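Local coordinates for protein replicative DNA helicase (Mycobacterium chimaera, PDB 6RIY) that is represented here by its intein, a domain that probably excises itself from the helicase precursor by protein splicing and ligates the flanking segments, at residues H65-S70 with A77-G82; G72-A77 with G82-V87; L133-A136 with V141-H144. One frame throughout, in Å; residues are numbered along the deposited sequence. Where two conformers were deposited one is given.

Contact 1 (H65-S70 with A77-G82)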
# COMPACT_ATOMS: atom_id res chain seq x y z
N HIS A 65 3.94 -6.93 3.98
CA HIS A 65 3.78 -5.96 2.90
C HIS A 65 4.96 -4.99 2.87
O HIS A 65 5.47 -4.58 3.91
CB HIS A 65 2.48 -5.18 3.09
CG HIS A 65 2.11 -4.34 1.90
ND1 HIS A 65 1.35 -4.82 0.87
CD2 HIS A 65 2.41 -3.05 1.59
CE1 HIS A 65 1.19 -3.86 -0.04
NE2 HIS A 65 1.82 -2.78 0.38
N GLN A 66 5.40 -4.63 1.66
CA GLN A 66 6.64 -3.87 1.47
C GLN A 66 6.37 -2.40 1.16
O GLN A 66 5.40 -2.06 0.47
CB GLN A 66 7.47 -4.48 0.35
CG GLN A 66 7.91 -5.90 0.66
CD GLN A 66 8.60 -6.57 -0.50
OE1 GLN A 66 9.10 -5.91 -1.40
NE2 GLN A 66 8.63 -7.90 -0.49
N TRP A 67 7.24 -1.53 1.69
CA TRP A 67 7.07 -0.08 1.60
C TRP A 67 8.38 0.53 1.13
O TRP A 67 9.44 0.19 1.68
CB TRP A 67 6.68 0.52 2.95
CG TRP A 67 5.41 -0.06 3.51
CD1 TRP A 67 5.28 -1.17 4.29
CD2 TRP A 67 4.09 0.45 3.31
NE1 TRP A 67 3.96 -1.39 4.59
CE2 TRP A 67 3.20 -0.41 4.00
CE3 TRP A 67 3.56 1.55 2.62
CZ2 TRP A 67 1.83 -0.20 4.03
CZ3 TRP A 67 2.19 1.75 2.64
CH2 TRP A 67 1.34 0.88 3.34
N PRO A 68 8.37 1.43 0.17
CA PRO A 68 9.61 2.08 -0.28
C PRO A 68 9.99 3.22 0.65
O PRO A 68 9.31 4.25 0.70
CB PRO A 68 9.25 2.59 -1.68
CG PRO A 68 7.78 2.92 -1.57
CD PRO A 68 7.19 1.88 -0.60
N THR A 69 11.11 3.07 1.36
CA THR A 69 11.62 4.17 2.20
C THR A 69 12.96 4.66 1.68
O THR A 69 13.62 4.01 0.86
CB THR A 69 11.76 3.76 3.67
OG1 THR A 69 13.01 3.08 3.88
CG2 THR A 69 10.61 2.89 4.10
N SER A 70 13.38 5.82 2.18
CA SER A 70 14.64 6.39 1.72
C SER A 70 15.85 5.55 2.10
O SER A 70 16.91 5.71 1.49
CB SER A 70 14.82 7.81 2.28
OG SER A 70 14.86 7.77 3.69
N ALA A 77 6.17 -4.69 9.41
CA ALA A 77 6.66 -5.05 10.74
C ALA A 77 8.01 -4.43 11.07
O ALA A 77 8.41 -4.43 12.24
CB ALA A 77 6.77 -6.57 10.87
N GLN A 78 8.72 -3.91 10.08
CA GLN A 78 10.01 -3.28 10.33
C GLN A 78 9.95 -1.76 10.29
O GLN A 78 10.97 -1.12 10.52
CB GLN A 78 11.05 -3.78 9.32
N LEU A 79 8.78 -1.17 10.02
CA LEU A 79 8.71 0.29 9.91
C LEU A 79 8.92 0.96 11.26
O LEU A 79 8.45 0.47 12.29
CB LEU A 79 7.37 0.70 9.31
CG LEU A 79 7.20 0.40 7.82
CD1 LEU A 79 5.79 0.72 7.39
CD2 LEU A 79 8.21 1.18 6.98
N ARG A 80 9.61 2.11 11.25
CA ARG A 80 10.08 2.77 12.47
C ARG A 80 9.52 4.18 12.55
O ARG A 80 9.60 4.94 11.57
CB ARG A 80 11.61 2.81 12.52
CG ARG A 80 12.28 1.46 12.53
CD ARG A 80 13.77 1.60 12.26
NE ARG A 80 14.04 2.18 10.95
CZ ARG A 80 15.23 2.65 10.57
NH1 ARG A 80 16.26 2.61 11.41
NH2 ARG A 80 15.38 3.15 9.36
N SER A 81 8.98 4.54 13.72
CA SER A 81 8.47 5.89 13.95
C SER A 81 9.56 6.92 13.70
O SER A 81 10.68 6.79 14.21
CB SER A 81 7.97 6.02 15.39
OG SER A 81 6.88 5.13 15.64
N GLY A 82 9.24 7.93 12.91
CA GLY A 82 10.19 9.01 12.65
C GLY A 82 11.36 8.68 11.75
O GLY A 82 11.66 9.43 10.82
O HOH W 1 14.78 2.49 6.17
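L79 reaches from the loop after strand 72-75 to the indole of W67 on strand 66-69, and its CD1 methyl sits over one face of the five-membered ring. This CH-pi contact places CD1 3.9 Å from the ring centroid and 21° off the normal; the closest pair is L79 CD1 and W67 CD1, at 3.7 Å. With CG of W67 anti to the carbonyl carbon (chi1 -59°) and chi2 near a right angle, the indole turns its face to the leucine. H65 lies over the opposite face, its CD2 offset toward the rim, while W67 NE1 bonds to S76 OG. The second methyl of L79 points elsewhere: CD2 meets T69 CG2 at 4.1 Å, the two side chains running antiparallel alongside each other. I111 and A114 of strand 107-117, with V51, also pack on the leucine. T69 sends OG1 the other way, to G72 O and to a water at 3.0 Å, which R80 NH2, salt-bridged to D84, reaches only weakly. Two chemistries thus lie side by side: a leucine packed on a tryptophan whose rotation is probably limited by its N-H bond, and a single water loosely linking T69 to R80.

Contact 2 (G72-A77 with G82-V87)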
# COMPACT_ATOMS: atom_id res chain seq x y z
N GLY A 72 15.62 2.07 2.28
CA GLY A 72 15.45 0.75 1.71
C GLY A 72 13.99 0.33 1.74
O GLY A 72 13.12 1.04 2.23
N ILE A 73 13.75 -0.84 1.17
CA ILE A 73 12.42 -1.45 1.26
C ILE A 73 12.26 -2.05 2.65
O ILE A 73 13.13 -2.80 3.12
CB ILE A 73 12.23 -2.52 0.18
CG1 ILE A 73 12.59 -1.97 -1.20
CG2 ILE A 73 10.77 -2.99 0.16
CD1 ILE A 73 11.78 -0.75 -1.57
N ARG A 74 11.15 -1.73 3.32
CA ARG A 74 10.86 -2.26 4.65
C ARG A 74 9.49 -2.92 4.65
O ARG A 74 8.58 -2.47 3.95
CB ARG A 74 10.88 -1.15 5.71
CG ARG A 74 12.25 -0.50 5.87
CD ARG A 74 12.41 0.16 7.24
NE ARG A 74 13.81 0.28 7.62
CZ ARG A 74 14.36 -0.31 8.68
NH1 ARG A 74 13.62 -1.04 9.50
NH2 ARG A 74 15.65 -0.14 8.94
N THR A 75 9.36 -3.99 5.42
CA THR A 75 8.03 -4.55 5.62
C THR A 75 7.30 -3.76 6.69
O THR A 75 7.91 -3.02 7.47
CB THR A 75 8.12 -6.02 6.03
OG1 THR A 75 8.69 -6.09 7.33
CG2 THR A 75 8.98 -6.79 5.05
N SER A 76 5.97 -3.92 6.73
CA SER A 76 5.19 -3.22 7.74
C SER A 76 5.75 -3.46 9.14
O SER A 76 5.82 -2.54 9.95
CB SER A 76 3.72 -3.67 7.70
OG SER A 76 3.24 -3.78 6.37
N ALA A 77 6.17 -4.69 9.41
CA ALA A 77 6.66 -5.05 10.74
C ALA A 77 8.01 -4.43 11.07
O ALA A 77 8.41 -4.43 12.24
CB ALA A 77 6.77 -6.57 10.87
N GLY A 82 9.24 7.93 12.91
CA GLY A 82 10.19 9.01 12.65
C GLY A 82 11.36 8.68 11.75
O GLY A 82 11.66 9.43 10.82
N ALA A 83 12.02 7.54 12.00
CA ALA A 83 13.24 7.20 11.26
C ALA A 83 13.00 6.95 9.78
O ALA A 83 13.95 7.06 9.00
CB ALA A 83 13.89 5.96 11.88
N ASP A 84 11.76 6.64 9.37
CA ASP A 84 11.47 6.17 8.02
C ASP A 84 10.59 7.18 7.27
O ASP A 84 9.61 7.67 7.82
CB ASP A 84 10.79 4.80 8.07
CG ASP A 84 11.77 3.67 8.37
OD1 ASP A 84 12.94 3.77 7.97
OD2 ASP A 84 11.36 2.67 9.00
N ARG A 85 10.98 7.50 6.04
CA ARG A 85 10.21 8.33 5.13
C ARG A 85 9.97 7.59 3.82
O ARG A 85 10.90 6.98 3.28
CB ARG A 85 10.91 9.66 4.80
CG ARG A 85 10.93 10.69 5.90
CD ARG A 85 11.53 11.99 5.39
NE ARG A 85 11.82 12.92 6.48
CZ ARG A 85 10.94 13.77 7.00
NH1 ARG A 85 9.70 13.80 6.53
NH2 ARG A 85 11.30 14.57 7.99
N ILE A 86 8.75 7.68 3.31
CA ILE A 86 8.40 7.09 2.02
C ILE A 86 8.92 7.99 0.90
O ILE A 86 8.59 9.18 0.84
CB ILE A 86 6.88 6.89 1.90
CG1 ILE A 86 6.34 5.98 3.01
CG2 ILE A 86 6.53 6.38 0.52
CD1 ILE A 86 6.74 4.51 2.88
N VAL A 87 9.71 7.41 -0.00
CA VAL A 87 10.42 8.18 -1.02
C VAL A 87 10.26 7.49 -2.37
O VAL A 87 10.41 6.27 -2.47
CB VAL A 87 11.91 8.35 -0.65
CG1 VAL A 87 12.76 8.49 -1.91
CG2 VAL A 87 12.10 9.55 0.28
O HOH W 1 14.78 2.49 6.17
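R74 and D84 meet where strand 72-75 passes the loop that leads into strand 85-87, and these two side chains carry the whole contact. The first segment enters through G72, whose backbone angles suit only glycine. I73 follows, its side chain against H144 of the C-terminal hairpin. R74 then points at the second segment. Its CG stands anti to the carbonyl carbon (chi1 -63°), the chain runs extended from CG to NE, and the two side chains cross at about a right angle. The nearest approach is therefore a methylene: R74 CD lies 3.2 Å from D84 OD2. Between R74 NE and D84 OD1 the distance is 3.6 Å, a long salt bridge in which the oxygen stands well out of the guanidinium plane and no N-H is aimed at it; the two planar groups are 39° apart. A water supplies the directed bonds instead, accepting from R74 NE at 2.8 Å and donating to D84 OD1 at 2.9 Å. R74 NH1 is occupied by Q78 O, and the stronger charged partner of D84 OD1 is R80 NH2. After T75 the strand gives way to a short 3-10 segment, where S76 OG also bonds to D62 O, and A77 rests against Y49. On the other side, D84 is held by backbone bonding to I111 of strand 107-117. One buried carboxylate thus faces two arginines, with the R74 charge met obliquely and through water. The attraction is probably electrostatic more than directional, and the carboxylate would offset the closeness of the R74 and R80 guanidinium groups.

Contact 3 (L133-A136 with V141-H144)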
# COMPACT_ATOMS: atom_id res chain seq x y z
N LEU A 133 4.98 -0.27 -8.04
CA LEU A 133 4.42 0.66 -7.07
C LEU A 133 3.01 1.07 -7.44
O LEU A 133 2.68 1.21 -8.62
CB LEU A 133 5.30 1.92 -6.95
CG LEU A 133 6.65 1.70 -6.30
CD1 LEU A 133 7.49 2.97 -6.42
CD2 LEU A 133 6.48 1.31 -4.84
N TYR A 134 2.18 1.31 -6.42
CA TYR A 134 0.87 1.91 -6.63
C TYR A 134 0.53 2.76 -5.42
O TYR A 134 1.14 2.61 -4.36
CB TYR A 134 -0.23 0.85 -6.91
CG TYR A 134 -0.56 -0.12 -5.79
CD1 TYR A 134 0.19 -1.28 -5.61
CD2 TYR A 134 -1.64 0.10 -4.92
CE1 TYR A 134 -0.11 -2.17 -4.60
CE2 TYR A 134 -1.94 -0.79 -3.91
CZ TYR A 134 -1.17 -1.93 -3.76
OH TYR A 134 -1.45 -2.85 -2.76
N LEU A 135 -0.43 3.66 -5.58
CA LEU A 135 -0.81 4.56 -4.49
C LEU A 135 -1.94 3.97 -3.66
O LEU A 135 -2.86 3.36 -4.21
CB LEU A 135 -1.25 5.92 -5.03
CG LEU A 135 -0.26 6.60 -5.97
CD1 LEU A 135 -0.75 7.99 -6.35
CD2 LEU A 135 1.11 6.66 -5.27
N ALA A 136 -1.89 4.17 -2.35
CA ALA A 136 -2.90 3.57 -1.47
C ALA A 136 -3.28 4.51 -0.34
O ALA A 136 -2.46 5.31 0.13
CB ALA A 136 -2.39 2.26 -0.86
N VAL A 141 -0.51 7.16 -0.73
CA VAL A 141 0.86 6.84 -0.32
C VAL A 141 1.39 5.73 -1.22
O VAL A 141 0.73 4.69 -1.36
CB VAL A 141 0.88 6.40 1.15
CG1 VAL A 141 2.29 6.07 1.61
CG2 VAL A 141 0.26 7.49 2.03
N PRO A 142 2.58 5.91 -1.81
CA PRO A 142 3.19 4.85 -2.61
C PRO A 142 3.43 3.60 -1.79
O PRO A 142 3.86 3.66 -0.63
CB PRO A 142 4.52 5.48 -3.06
CG PRO A 142 4.34 6.95 -2.90
CD PRO A 142 3.41 7.13 -1.75
N THR A 143 3.13 2.45 -2.39
CA THR A 143 3.36 1.18 -1.71
C THR A 143 3.73 0.15 -2.76
O THR A 143 3.42 0.31 -3.95
CB THR A 143 2.13 0.76 -0.88
OG1 THR A 143 2.52 -0.25 0.06
CG2 THR A 143 1.00 0.25 -1.77
N HIS A 144 4.42 -0.90 -2.33
CA HIS A 144 4.90 -1.91 -3.27
C HIS A 144 3.86 -3.00 -3.48
O HIS A 144 3.22 -3.47 -2.53
CB HIS A 144 6.21 -2.51 -2.77
CG HIS A 144 7.43 -1.84 -3.32
ND1 HIS A 144 7.67 -1.75 -4.68
CD2 HIS A 144 8.46 -1.22 -2.71
CE1 HIS A 144 8.81 -1.11 -4.87
NE2 HIS A 144 9.31 -0.77 -3.69
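L133 lays its CD2 methyl over one face of the H144 imidazole, 3.4 Å from the ring centroid and 16° off the normal, a close CH-pi contact. The two side chains meet at a slant from a non-hydrogen-bonded antiparallel pair; H144 ND1 bonds to H132 O, which helps fix the ring's rotation under the methyl. T143 and Y134, the next pair, put their side chains on the other face of the sheet. The threonine's OG1 is anti to the backbone N (chi1 -163°) and goes to H65 NE2, which leaves CG2 to lie over the tyrosine ring, 3.8 Å from its centroid. Y134 adopts chi1 65°, with CG between the backbone N and the carbonyl carbon, and its side chain heads in the same direction as that of T143. A136 CB touches the same threonine methyl at 4.0 Å. Two backbone bonds tie the pair itself: Y134 N to T143 O at 2.9 Å and T143 N to Y134 O at 2.8 Å. A136 and V141 are also joined by two bonds, both with the donor off the carbonyl plane. These strands form a two-stranded antiparallel hairpin near the C-terminus of the Hedgehog/intein fold. The buried threonine beside H65, near W67, is consistent with the tryptophan and threonine of the signature triplet of class 3 inteins.

How the contacts relate
Contacts 1 and 2 are interleaved along the chain, and their centres lie about 2 Å apart. They share A77, G82 and one water, and strands 66-69 and 72-75 pair in one small antiparallel sheet, with W67 N probably bonded to R74 O. Contact 3 comes later in sequence, with its centre about 13 Å from each of the others and about 5 Å from the centre of the chain. Residues 65-70 link the hairpin to contact 1, with Q66 O probably bonded to H144 N; contact 2 also reaches it by packing, as I86 on V141. The C-terminal hairpin is thereby tied to the segment carrying H65 and W67, consistent with a shared splicing centre.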